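PDB 2YZC: uricase from Arthrobacter globiformis, which catalyses the oxidation of uric acid by molecular oxygen to 5-hydroxyisourate, which is then processed further to (S)-allantoin. Local coordinates for residues A[85-90]-A[197-202]; A[203-208]-A[234-239]. All blocks are in the same frame, centred on the assembly; numbering follows the deposited sequence.

How the interactions relate
From the N terminus, interaction 1 comes first: 85-90, at the start of helix 85-99, meets 197-202, where helix 199-216 begins, closing a loop of 106 residues rich in strand. Interaction 2 opens only afterwards, as 203-208, the next turns of that second helix, meets 234-239 at the end of helix 222-236, closing a short, largely helical loop. The loops therefore follow in series, neither nested nor crossed. Helix 199-216 serves both, reaching helix 85-99 from its start and helix 222-236 further on, so all three helices are joined. V202 of the first contact packs on H237 of the second, making the two continuous.

Interaction 1. Residues A[85-90]-A[197-202]; sequences TEEFLL and VDFDAV
E86 lays its CB over the centre of the F199 ring, its carboxylate tilted 27° from the ring plane, joining two helices on the antiparallel sheet of this uricase, a member of the tunnelling-fold (T-fold) enzymes. The tight part is a CH-pi contact: E86 CB stands 3.5 Å from the centroid of the F199 ring, only 4° off its normal, while V197 O comes over the opposite face toward the rim. A glutamate suits the place because its methylenes cover the ring and its acid still finds polar partners. Bent at chi2 (93°), the chain folds its carboxylate back beside F199 CB and CD1, E86 OE1 being 3.5 Å from F199 CB. There E86 OE1 forms a salt bridge with R133, which also pairs with D200 and so probably eases the proximity of two acids. On this buried side a water joins E86 OE2 to F199 O. Without the ring, as with an alanine at F199, the methylenes of E86 would probably lose their support and a gap would open beneath them. The looser side is partly exposed. E87 OE2 comes to the ring edge, 4.0 Å from F199 CD2, and is bonded to T84; a water 2.7 Å from E87 OE2 also donates to V197 O. At the start of helix 199-216, D198 is the N-cap: its OD1 accepts from A201 N at 3.2 Å, met from above the carboxylate plane.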
loop_
_atom_site.group_PDB
_atom_site.type_symbol
_atom_site.label_atom_id
_atom_site.label_comp_id
_atom_site.label_asym_id
_atom_site.label_seq_id
_atom_site.Cartn_x
_atom_site.Cartn_y
_atom_site.Cartn_z
ATOM N N THR A 85 -21.968 -11.615 10.233
ATOM C CA THR A 85 -20.561 -11.751 10.569
ATOM C C THR A 85 -20.400 -11.907 12.082
ATOM O O THR A 85 -19.624 -12.742 12.551
ATOM C CB THR A 85 -19.777 -10.519 10.086
ATOM O OG1 THR A 85 -19.879 -10.430 8.660
ATOM C CG2 THR A 85 -18.314 -10.615 10.486
ATOM N N GLU A 86 -21.135 -11.109 12.850
ATOM C CA GLU A 86 -21.039 -11.200 14.302
ATOM C C GLU A 86 -21.449 -12.580 14.816
ATOM O O GLU A 86 -20.819 -13.126 15.720
ATOM C CB GLU A 86 -21.887 -10.110 14.967
ATOM C CG GLU A 86 -21.333 -8.711 14.761
ATOM C CD GLU A 86 -21.926 -7.993 13.554
ATOM O OE1 GLU A 86 -22.246 -8.654 12.541
ATOM O OE2 GLU A 86 -22.061 -6.749 13.621
ATOM N N GLU A 87 -22.501 -13.151 14.245
ATOM C CA GLU A 87 -22.947 -14.469 14.678
ATOM C C GLU A 87 -21.943 -15.551 14.294
ATOM O O GLU A 87 -21.813 -16.563 14.982
ATOM C CB GLU A 87 -24.331 -14.761 14.098
ATOM C CG GLU A 87 -25.397 -13.867 14.717
ATOM C CD GLU A 87 -26.706 -13.895 13.965
ATOM O OE1 GLU A 87 -27.393 -14.937 13.996
ATOM O OE2 GLU A 87 -27.041 -12.868 13.338
ATOM N N PHE A 88 -21.219 -15.332 13.203
ATOM C CA PHE A 88 -20.208 -16.291 12.776
ATOM C C PHE A 88 -19.085 -16.265 13.809
ATOM O O PHE A 88 -18.601 -17.310 14.243
ATOM C CB PHE A 88 -19.650 -15.909 11.402
ATOM C CG PHE A 88 -18.651 -16.894 10.854
ATOM C CD1 PHE A 88 -18.997 -18.232 10.669
ATOM C CD2 PHE A 88 -17.369 -16.481 10.499
ATOM C CE1 PHE A 88 -18.079 -19.147 10.137
ATOM C CE2 PHE A 88 -16.444 -17.385 9.967
ATOM C CZ PHE A 88 -16.803 -18.722 9.784
ATOM N N LEU A 89 -18.677 -15.064 14.211
ATOM C CA LEU A 89 -17.606 -14.934 15.188
ATOM C C LEU A 89 -18.015 -15.532 16.535
ATOM O O LEU A 89 -17.197 -16.153 17.221
ATOM C CB LEU A 89 -17.220 -13.460 15.365
ATOM C CG LEU A 89 -16.646 -12.731 14.143
ATOM C CD1 LEU A 89 -16.350 -11.284 14.513
ATOM C CD2 LEU A 89 -15.380 -13.427 13.659
ATOM N N LEU A 90 -19.277 -15.344 16.911
ATOM C CA LEU A 90 -19.777 -15.878 18.179
ATOM C C LEU A 90 -19.675 -17.401 18.206
ATOM O O LEU A 90 -19.323 -17.997 19.230
ATOM C CB LEU A 90 -21.227 -15.434 18.403
ATOM C CG LEU A 90 -21.406 -13.977 18.860
ATOM C CD1 LEU A 90 -22.859 -13.541 18.712
ATOM C CD2 LEU A 90 -20.958 -13.856 20.313
ATOM N N VAL A 197 -28.703 -8.480 19.144
ATOM C CA VAL A 197 -28.850 -7.328 18.268
ATOM C C VAL A 197 -29.158 -7.794 16.849
ATOM O O VAL A 197 -28.780 -8.900 16.464
ATOM C CB VAL A 197 -27.521 -6.527 18.215
ATOM C CG1 VAL A 197 -27.710 -5.238 17.439
ATOM C CG2 VAL A 197 -27.013 -6.252 19.619
ATOM N N ASP A 198 -29.859 -6.965 16.082
ATOM C CA ASP A 198 -30.137 -7.284 14.683
ATOM C C ASP A 198 -28.918 -6.612 14.058
ATOM O O ASP A 198 -28.994 -5.476 13.603
ATOM C CB ASP A 198 -31.418 -6.597 14.200
ATOM C CG ASP A 198 -31.739 -6.907 12.746
ATOM O OD1 ASP A 198 -30.797 -7.144 11.961
ATOM O OD2 ASP A 198 -32.933 -6.898 12.377
ATOM N N PHE A 199 -27.790 -7.315 14.081
ATOM C CA PHE A 199 -26.531 -6.776 13.588
ATOM C C PHE A 199 -26.554 -6.049 12.247
ATOM O O PHE A 199 -26.004 -4.953 12.139
ATOM C CB PHE A 199 -25.477 -7.884 13.597
ATOM C CG PHE A 199 -25.191 -8.420 14.973
ATOM C CD1 PHE A 199 -24.571 -7.622 15.929
ATOM C CD2 PHE A 199 -25.561 -9.717 15.324
ATOM C CE1 PHE A 199 -24.320 -8.106 17.214
ATOM C CE2 PHE A 199 -25.315 -10.208 16.607
ATOM C CZ PHE A 199 -24.694 -9.403 17.551
ATOM N N ASP A 200 -27.179 -6.636 11.231
ATOM C CA ASP A 200 -27.243 -5.976 9.929
ATOM C C ASP A 200 -28.080 -4.693 9.976
ATOM O O ASP A 200 -27.692 -3.673 9.410
ATOM C CB ASP A 200 -27.831 -6.911 8.866
ATOM C CG ASP A 200 -26.863 -8.004 8.442
ATOM O OD1 ASP A 200 -25.671 -7.943 8.815
ATOM O OD2 ASP A 200 -27.304 -8.926 7.722
ATOM N N ALA A 201 -29.226 -4.745 10.648
ATOM C CA ALA A 201 -30.096 -3.576 10.730
ATOM C C ALA A 201 -29.442 -2.427 11.492
ATOM O O ALA A 201 -29.553 -1.267 11.093
ATOM C CB ALA A 201 -31.430 -3.949 11.382
ATOM N N VAL A 202 -28.761 -2.742 12.588
ATOM C CA VAL A 202 -28.104 -1.696 13.363
ATOM C C VAL A 202 -26.928 -1.111 12.587
ATOM O O VAL A 202 -26.732 0.102 12.577
ATOM C CB VAL A 202 -27.632 -2.228 14.733
ATOM C CG1 VAL A 202 -26.842 -1.153 15.473
ATOM C CG2 VAL A 202 -28.845 -2.642 15.559
HETATM O O HOH W 1 -23.021 -9.470 8.524
HETATM O O HOH W 2 -23.506 -4.587 13.788
HETATM O O HOH W 3 -28.570 -10.710 13.730
#

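Interaction 2. Residues A[203-208]-A[234-239]; sequences YASVRG and IETHPE
S205 and H237 make the polar part of this contact, the serine hydroxyl coming to the edge of the imidazole, near its plane. The serine's first torsion (chi1 171°) sets OG opposite its own backbone N and carries it to the ring. The imidazole is probably modelled turned over, so the identity of the ring atom facing the hydroxyl is doubtful. E239 OE2 also lies in the ring plane at an edge, so H237 is approached along its rim by oxygens from both segments. A serine suits the place because it is small and offers a hydroxyl to the ring's edge. Helices 199-216 and 222-236 follow one another in the chain, after strand 182-192 and before its antiparallel partner 240-254, a beta-alpha-alpha-beta arrangement of the T-fold. H237 is the first residue to leave helical geometry after helix 222-236, and its side chain points across to helix 199-216. The van der Waals contacts are lighter. V206 brings CG2 obliquely to the ring; its branched side chain also packs on W190 and I240 of the two strands. T236 bonds its hydroxyl to the backbone O of A232 one turn earlier, and its methyl carbon CG2 touches the serine hydroxyl loosely, 4.4 Å from S205 OG.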
loop_
_atom_site.group_PDB
_atom_site.type_symbol
_atom_site.label_atom_id
_atom_site.label_comp_id
_atom_site.label_asym_id
_atom_site.label_seq_id
_atom_site.Cartn_x
_atom_site.Cartn_y
_atom_site.Cartn_z
ATOM N N TYR A 203 -26.144 -1.958 11.922
ATOM C CA TYR A 203 -25.025 -1.430 11.144
ATOM C C TYR A 203 -25.546 -0.436 10.106
ATOM O O TYR A 203 -24.997 0.654 9.952
ATOM C CB TYR A 203 -24.253 -2.556 10.444
ATOM C CG TYR A 203 -23.213 -2.055 9.462
ATOM C CD1 TYR A 203 -23.533 -1.841 8.121
ATOM C CD2 TYR A 203 -21.912 -1.778 9.879
ATOM C CE1 TYR A 203 -22.576 -1.364 7.217
ATOM C CE2 TYR A 203 -20.955 -1.302 8.989
ATOM C CZ TYR A 203 -21.292 -1.100 7.661
ATOM O OH TYR A 203 -20.335 -0.650 6.775
ATOM N N ALA A 204 -26.614 -0.805 9.403
ATOM C CA ALA A 204 -27.184 0.075 8.385
ATOM C C ALA A 204 -27.680 1.378 9.003
ATOM O O ALA A 204 -27.476 2.459 8.450
ATOM C CB ALA A 204 -28.329 -0.630 7.659
ATOM N N SER A 205 -28.334 1.277 10.154
ATOM C CA SER A 205 -28.844 2.462 10.826
ATOM C C SER A 205 -27.711 3.367 11.289
ATOM O O SER A 205 -27.764 4.587 11.103
ATOM C CB SER A 205 -29.695 2.067 12.034
ATOM O OG SER A 205 -30.015 3.214 12.800
ATOM N N VAL A 206 -26.695 2.771 11.903
ATOM C CA VAL A 206 -25.558 3.537 12.400
ATOM C C VAL A 206 -24.865 4.254 11.242
ATOM O O VAL A 206 -24.582 5.449 11.324
ATOM C CB VAL A 206 -24.570 2.617 13.162
ATOM C CG1 VAL A 206 -23.277 3.354 13.474
ATOM C CG2 VAL A 206 -25.217 2.159 14.473
ATOM N N ARG A 207 -24.612 3.533 10.154
ATOM C CA ARG A 207 -23.977 4.143 8.985
ATOM C C ARG A 207 -24.778 5.371 8.543
ATOM O O ARG A 207 -24.219 6.443 8.304
ATOM C CB ARG A 207 -23.906 3.126 7.838
ATOM C CG ARG A 207 -23.453 3.704 6.505
ATOM C CD ARG A 207 -23.450 2.626 5.426
ATOM N NE ARG A 207 -23.075 3.154 4.119
ATOM C CZ ARG A 207 -23.833 3.963 3.386
ATOM N NH1 ARG A 207 -25.025 4.344 3.825
ATOM N NH2 ARG A 207 -23.395 4.397 2.211
ATOM N N GLY A 208 -26.092 5.209 8.437
ATOM C CA GLY A 208 -26.942 6.312 8.021
ATOM C C GLY A 208 -26.934 7.490 8.986
ATOM O O GLY A 208 -26.961 8.646 8.563
ATOM N N ILE A 234 -25.828 6.980 19.867
ATOM C CA ILE A 234 -26.194 6.584 21.224
ATOM C C ILE A 234 -27.659 6.874 21.538
ATOM O O ILE A 234 -28.331 6.073 22.193
ATOM C CB ILE A 234 -25.324 7.297 22.281
ATOM C CG1 ILE A 234 -23.838 7.048 22.004
ATOM C CG2 ILE A 234 -25.689 6.786 23.678
ATOM C CD1 ILE A 234 -23.431 5.593 22.045
ATOM N N GLU A 235 -28.156 8.016 21.078
ATOM C CA GLU A 235 -29.545 8.385 21.335
ATOM C C GLU A 235 -30.534 7.490 20.602
ATOM O O GLU A 235 -31.663 7.292 21.056
ATOM C CB GLU A 235 -29.790 9.843 20.938
ATOM C CG GLU A 235 -29.170 10.853 21.888
ATOM C CD GLU A 235 -29.433 12.283 21.466
ATOM O OE1 GLU A 235 -29.119 13.204 22.249
ATOM O OE2 GLU A 235 -29.951 12.487 20.348
ATOM N N THR A 236 -30.105 6.935 19.474
ATOM C CA THR A 236 -30.975 6.086 18.673
ATOM C C THR A 236 -30.928 4.600 19.027
ATOM O O THR A 236 -31.929 3.895 18.886
ATOM C CB THR A 236 -30.641 6.233 17.170
ATOM O OG1 THR A 236 -30.750 7.612 16.789
ATOM C CG2 THR A 236 -31.595 5.401 16.320
ATOM N N HIS A 237 -29.779 4.120 19.492
ATOM C CA HIS A 237 -29.651 2.700 19.798
ATOM C C HIS A 237 -29.321 2.331 21.235
ATOM O O HIS A 237 -28.178 2.434 21.663
ATOM C CB HIS A 237 -28.617 2.069 18.864
ATOM C CG HIS A 237 -29.047 2.043 17.432
ATOM N ND1 HIS A 237 -28.739 3.050 16.543
ATOM C CD2 HIS A 237 -29.798 1.151 16.746
ATOM C CE1 HIS A 237 -29.281 2.778 15.370
ATOM N NE2 HIS A 237 -29.930 1.631 15.467
ATOM N N PRO A 238 -30.329 1.865 21.990
ATOM C CA PRO A 238 -30.175 1.465 23.394
ATOM C C PRO A 238 -29.135 0.363 23.590
ATOM O O PRO A 238 -28.528 0.260 24.654
ATOM C CB PRO A 238 -31.581 0.997 23.776
ATOM C CG PRO A 238 -32.466 1.822 22.896
ATOM C CD PRO A 238 -31.739 1.752 21.571
ATOM N N GLU A 239 -28.931 -0.459 22.562
ATOM C CA GLU A 239 -27.970 -1.549 22.662
ATOM C C GLU A 239 -26.515 -1.107 22.549
ATOM O O GLU A 239 -25.608 -1.922 22.708
ATOM C CB GLU A 239 -28.257 -2.629 21.610
ATOM C CG GLU A 239 -28.597 -2.102 20.228
ATOM C CD GLU A 239 -30.033 -1.626 20.136
ATOM O OE1 GLU A 239 -30.943 -2.450 20.379
ATOM O OE2 GLU A 239 -30.253 -0.436 19.825
#